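PDB 1U9C: Apc35852 from Geobacillus stearothermophilus, which is of unknown function but belongs to the DJ-1/PfpI family, relatives of which include chaperones and cysteine proteases. Local coordinates for residues A[151-156]-A[202-207]; A[155-160]-A[172-177]. One frame throughout, in Å; residues are numbered along the deposited sequence.

Contact 1: A[151-156]-A[202-207]; sequences TVTSFT and TGQNPQ
T202 OG1 accepts a nearly straight hydrogen bond from T153 N (2.9 Å, 169° at the hydrogen). The bond joins the last part of strand 200-203, in the main mixed sheet of this DJ-1/PfpI α/β fold, to the segment that leaves the small parallel pair 151-152 and 183-184. With chi1 at 48°, T202 OG1 sits between the backbone N and the carbonyl carbon of its own residue; it also donates to a water that in turn donates to T151 O, so a buried hydroxyl is used both ways. The side chain of T153 crosses that of Q204 at about a right angle. T153 CG2 lies 3.5 Å from G203 C, while T153 OG1 is hydrogen-bonded to V185 O. Q204 runs extended past the opposing backbone: its CG comes within 3.3 Å of S154 O, and the terminal amide reaches the T156 methyl, with Q204 OE1 held by G187 N. The backbone carbonyl oxygen of Q204 lies at the edge of the F155 ring, near its plane. F155 CA makes a bent CA-H...O contact with Q204 O, 3.3 Å away.

Contact 2: A[155-160]-A[172-177]; sequences FTDEEE and LLESTL
D157 and E174 bring two carboxylates together in a stack, their planes only 30° apart and D157 OD1 4.0 Å from E174 OE1, although both would normally be negative. Hydrogen-bond donors gather round each acid. E174 stretches out its chain, CG anti to the backbone N (chi1 163°), and brings OE1 to D157 N, the first amide of helix 157-163; this bond of 2.8 Å meets the oxygen on its anti side, somewhat out of the carboxylate plane. A water bonded to E158 N donates to the same OE1, and R178 forms a salt bridge with E174 OE2. D157 answers in the other direction. D157 OD2 accepts a very short bond, 2.5 Å, from S175 OG, arriving on the syn side, and D157 OD1 accepts a hydrogen bond from a water that also donates to F155 O and accepts from E174 N. The donors and the two helix starts would be expected to ease the repulsion between the acids. L172 flanks the D157 carboxylate, its CB 3.5 Å from D157 OD1, and L172 CD2 meets E160 CG at 4.0 Å. The acid group of E160 heads elsewhere, to H99 and to H130, the neighbour of C129, which is oxidised to a sulfinic acid here; a water links E160 OE1 to L173 N. Within 155-160, E159 rests CB over one face of the F155 ring, and its OE1 accepts from T156 N on the anti lone pair, while E159 N returns a 3.1 Å bond to T156 OG1. These reciprocal bonds are a capping box at the start of helix 157-163, a helix beginning further gripped by an acid from the neighbouring helix 173-179.

Contacts 1 and 2 share F155 and T156: the chain running from strand 151-152 into helix 157-163 meets the end of strand 200-203 first and helix 173-179 next. All the touching residues of contact 1 are buried, about 10 Å from the chain centre to the contact centre, and it relies on neutral groups: hydroxyl, amide and methyl against backbone. Contact 2 lies further out, at about 15 Å, is partly exposed, and works with carboxylates, helix starts and bridging waters. The two also touch directly. Through probable bonds from N205 ND2 and, more weakly, Q204 NE2, E159 OE2 joins helix 157-163 to the residues after strand 200-203, while S154 OG packs on L173 and L177, setting the 151-156 loop against helix 173-179.

Contact 1: A[151-156]-A[202-207]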
# COMPACT_ATOMS: atom_id res chain seq x y z
N THR A 151 14.17 4.73 -6.13
CA THR A 151 13.27 5.01 -7.24
C THR A 151 11.87 4.54 -6.80
O THR A 151 11.67 3.37 -6.51
CB THR A 151 13.68 4.25 -8.50
OG1 THR A 151 14.96 4.73 -8.94
CG2 THR A 151 12.72 4.57 -9.66
N VAL A 152 10.90 5.45 -6.80
CA VAL A 152 9.55 5.14 -6.39
C VAL A 152 8.53 5.85 -7.23
O VAL A 152 8.84 6.89 -7.87
CB VAL A 152 9.27 5.50 -4.95
CG1 VAL A 152 10.28 4.94 -4.02
CG2 VAL A 152 9.13 7.02 -4.76
N THR A 153 7.32 5.33 -7.18
CA THR A 153 6.15 6.00 -7.71
C THR A 153 5.04 6.01 -6.70
O THR A 153 5.11 5.35 -5.66
CB THR A 153 5.75 5.37 -9.04
OG1 THR A 153 4.81 6.20 -9.74
CG2 THR A 153 5.07 4.02 -8.91
N SER A 154 3.99 6.77 -7.01
CA SER A 154 2.78 6.85 -6.20
C SER A 154 1.75 7.55 -7.01
O SER A 154 2.04 8.08 -8.07
CB SER A 154 2.97 7.60 -4.88
OG SER A 154 3.15 9.02 -5.06
N PHE A 155 0.56 7.73 -6.42
CA PHE A 155 -0.44 8.61 -6.97
C PHE A 155 0.22 9.97 -7.14
O PHE A 155 0.86 10.48 -6.24
CB PHE A 155 -1.58 8.75 -6.00
CG PHE A 155 -2.87 9.16 -6.62
CD1 PHE A 155 -3.58 8.28 -7.39
CD2 PHE A 155 -3.42 10.38 -6.34
CE1 PHE A 155 -4.80 8.63 -7.89
CE2 PHE A 155 -4.65 10.73 -6.84
CZ PHE A 155 -5.33 9.86 -7.59
N THR A 156 0.08 10.54 -8.31
CA THR A 156 0.82 11.75 -8.62
C THR A 156 0.06 12.97 -8.19
O THR A 156 -1.17 12.95 -8.05
CB THR A 156 1.13 11.85 -10.12
OG1 THR A 156 -0.09 11.87 -10.89
CG2 THR A 156 1.95 10.67 -10.63
N THR A 202 6.71 -0.19 -5.92
CA THR A 202 5.61 0.75 -5.83
C THR A 202 4.87 0.81 -7.13
O THR A 202 5.44 0.62 -8.22
CB THR A 202 6.09 2.15 -5.41
OG1 THR A 202 7.22 2.59 -6.17
CG2 THR A 202 6.54 2.17 -3.97
N GLY A 203 3.59 1.18 -7.03
CA GLY A 203 2.69 1.29 -8.18
C GLY A 203 1.95 2.62 -8.09
O GLY A 203 1.70 3.14 -7.02
N GLN A 204 1.56 3.16 -9.23
CA GLN A 204 1.05 4.54 -9.30
C GLN A 204 -0.44 4.72 -9.00
O GLN A 204 -0.84 5.72 -8.45
CB GLN A 204 1.36 5.08 -10.70
CG GLN A 204 1.17 6.57 -10.85
CD GLN A 204 1.54 7.05 -12.21
OE1 GLN A 204 2.54 6.61 -12.76
NE2 GLN A 204 0.70 7.87 -12.79
N ASN A 205 -1.25 3.77 -9.41
CA ASN A 205 -2.69 3.97 -9.39
C ASN A 205 -3.44 2.62 -9.45
O ASN A 205 -2.81 1.57 -9.48
CB ASN A 205 -3.05 4.88 -10.54
CG ASN A 205 -2.46 4.38 -11.79
OD1 ASN A 205 -2.43 3.20 -11.98
ND2 ASN A 205 -1.91 5.27 -12.64
N PRO A 206 -4.77 2.62 -9.46
CA PRO A 206 -5.49 1.35 -9.41
C PRO A 206 -5.13 0.43 -10.53
O PRO A 206 -5.05 -0.76 -10.36
CB PRO A 206 -6.98 1.78 -9.45
CG PRO A 206 -6.99 3.10 -8.91
CD PRO A 206 -5.69 3.76 -9.34
N GLN A 207 -4.86 1.02 -11.68
CA GLN A 207 -4.48 0.29 -12.87
C GLN A 207 -3.10 -0.39 -12.77
O GLN A 207 -2.75 -1.22 -13.64
CB GLN A 207 -4.47 1.24 -14.09
CG GLN A 207 -5.83 1.90 -14.45
CD GLN A 207 -6.29 3.04 -13.53
OE1 GLN A 207 -5.53 3.62 -12.77
NE2 GLN A 207 -7.57 3.42 -13.67
O HOH W 1 9.75 1.61 -5.68

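Contact 2: A[155-160]-A[172-177]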
# COMPACT_ATOMS: atom_id res chain seq x y z
N PHE A 155 0.56 7.73 -6.42
CA PHE A 155 -0.44 8.61 -6.97
C PHE A 155 0.22 9.97 -7.14
O PHE A 155 0.86 10.48 -6.24
CB PHE A 155 -1.58 8.75 -6.00
CG PHE A 155 -2.87 9.16 -6.62
CD1 PHE A 155 -3.58 8.28 -7.39
CD2 PHE A 155 -3.42 10.38 -6.34
CE1 PHE A 155 -4.80 8.63 -7.89
CE2 PHE A 155 -4.65 10.73 -6.84
CZ PHE A 155 -5.33 9.86 -7.59
N THR A 156 0.08 10.54 -8.31
CA THR A 156 0.82 11.75 -8.62
C THR A 156 0.06 12.97 -8.19
O THR A 156 -1.17 12.95 -8.05
CB THR A 156 1.13 11.85 -10.12
OG1 THR A 156 -0.09 11.87 -10.89
CG2 THR A 156 1.95 10.67 -10.63
N ASP A 157 0.80 14.06 -8.04
CA ASP A 157 0.19 15.34 -7.71
C ASP A 157 -0.78 15.76 -8.79
O ASP A 157 -1.81 16.34 -8.49
CB ASP A 157 1.21 16.43 -7.55
CG ASP A 157 2.12 16.23 -6.37
OD1 ASP A 157 1.86 15.37 -5.50
OD2 ASP A 157 3.15 16.95 -6.25
N GLU A 158 -0.44 15.49 -10.06
CA GLU A 158 -1.35 15.73 -11.19
C GLU A 158 -2.65 14.95 -11.09
O GLU A 158 -3.73 15.48 -11.30
CB GLU A 158 -0.68 15.38 -12.53
CG GLU A 158 -1.54 15.71 -13.75
CD GLU A 158 -1.01 15.12 -15.07
OE1 GLU A 158 -0.12 14.25 -15.05
OE2 GLU A 158 -1.51 15.54 -16.14
N GLU A 159 -2.56 13.67 -10.75
CA GLU A 159 -3.74 12.85 -10.55
C GLU A 159 -4.55 13.38 -9.36
O GLU A 159 -5.76 13.47 -9.46
CB GLU A 159 -3.37 11.38 -10.32
CG GLU A 159 -3.03 10.64 -11.61
CD GLU A 159 -2.20 9.37 -11.42
OE1 GLU A 159 -1.25 9.37 -10.60
OE2 GLU A 159 -2.45 8.39 -12.15
N GLU A 160 -3.88 13.86 -8.33
CA GLU A 160 -4.55 14.40 -7.14
C GLU A 160 -5.28 15.71 -7.44
O GLU A 160 -6.37 15.97 -6.92
CB GLU A 160 -3.54 14.63 -6.01
CG GLU A 160 -4.15 14.77 -4.61
CD GLU A 160 -4.69 13.45 -4.10
OE1 GLU A 160 -3.91 12.71 -3.46
OE2 GLU A 160 -5.85 13.13 -4.37
N LEU A 172 0.84 16.48 0.09
CA LEU A 172 0.77 15.81 -1.21
C LEU A 172 1.81 14.67 -1.23
O LEU A 172 2.96 14.87 -0.88
CB LEU A 172 0.99 16.77 -2.39
CG LEU A 172 -0.14 17.76 -2.66
CD1 LEU A 172 0.10 18.52 -3.93
CD2 LEU A 172 -1.49 17.05 -2.68
N LEU A 173 1.37 13.50 -1.62
CA LEU A 173 2.19 12.30 -1.49
C LEU A 173 3.46 12.29 -2.38
O LEU A 173 4.55 12.11 -1.86
CB LEU A 173 1.32 11.10 -1.78
CG LEU A 173 2.01 9.74 -1.71
CD1 LEU A 173 2.69 9.59 -0.41
CD2 LEU A 173 1.01 8.61 -1.87
N GLU A 174 3.31 12.55 -3.66
CA GLU A 174 4.48 12.59 -4.56
C GLU A 174 5.49 13.65 -4.07
O GLU A 174 6.70 13.42 -3.94
CB GLU A 174 4.04 12.90 -6.01
CG GLU A 174 5.17 13.36 -6.94
CD GLU A 174 4.72 13.75 -8.35
OE1 GLU A 174 3.51 13.70 -8.71
OE2 GLU A 174 5.61 14.15 -9.15
N SER A 175 4.96 14.84 -3.79
CA SER A 175 5.78 15.94 -3.33
C SER A 175 6.55 15.58 -2.08
O SER A 175 7.73 15.88 -1.92
CB SER A 175 4.88 17.14 -3.01
OG SER A 175 4.43 17.69 -4.23
N THR A 176 5.84 14.91 -1.17
CA THR A 176 6.42 14.58 0.11
C THR A 176 7.47 13.47 -0.02
O THR A 176 8.53 13.50 0.63
CB THR A 176 5.29 14.35 1.15
OG1 THR A 176 4.53 15.56 1.26
CG2 THR A 176 5.84 14.19 2.56
N LEU A 177 7.18 12.46 -0.85
CA LEU A 177 8.17 11.43 -1.11
C LEU A 177 9.45 11.99 -1.70
O LEU A 177 10.55 11.62 -1.31
CB LEU A 177 7.61 10.37 -2.06
CG LEU A 177 6.54 9.46 -1.50
CD1 LEU A 177 5.85 8.75 -2.64
CD2 LEU A 177 7.10 8.52 -0.45
O HOH W 2 0.63 12.94 -4.90
O HOH W 3 2.32 15.13 -10.77
O HOH W 4 -1.17 13.20 -2.78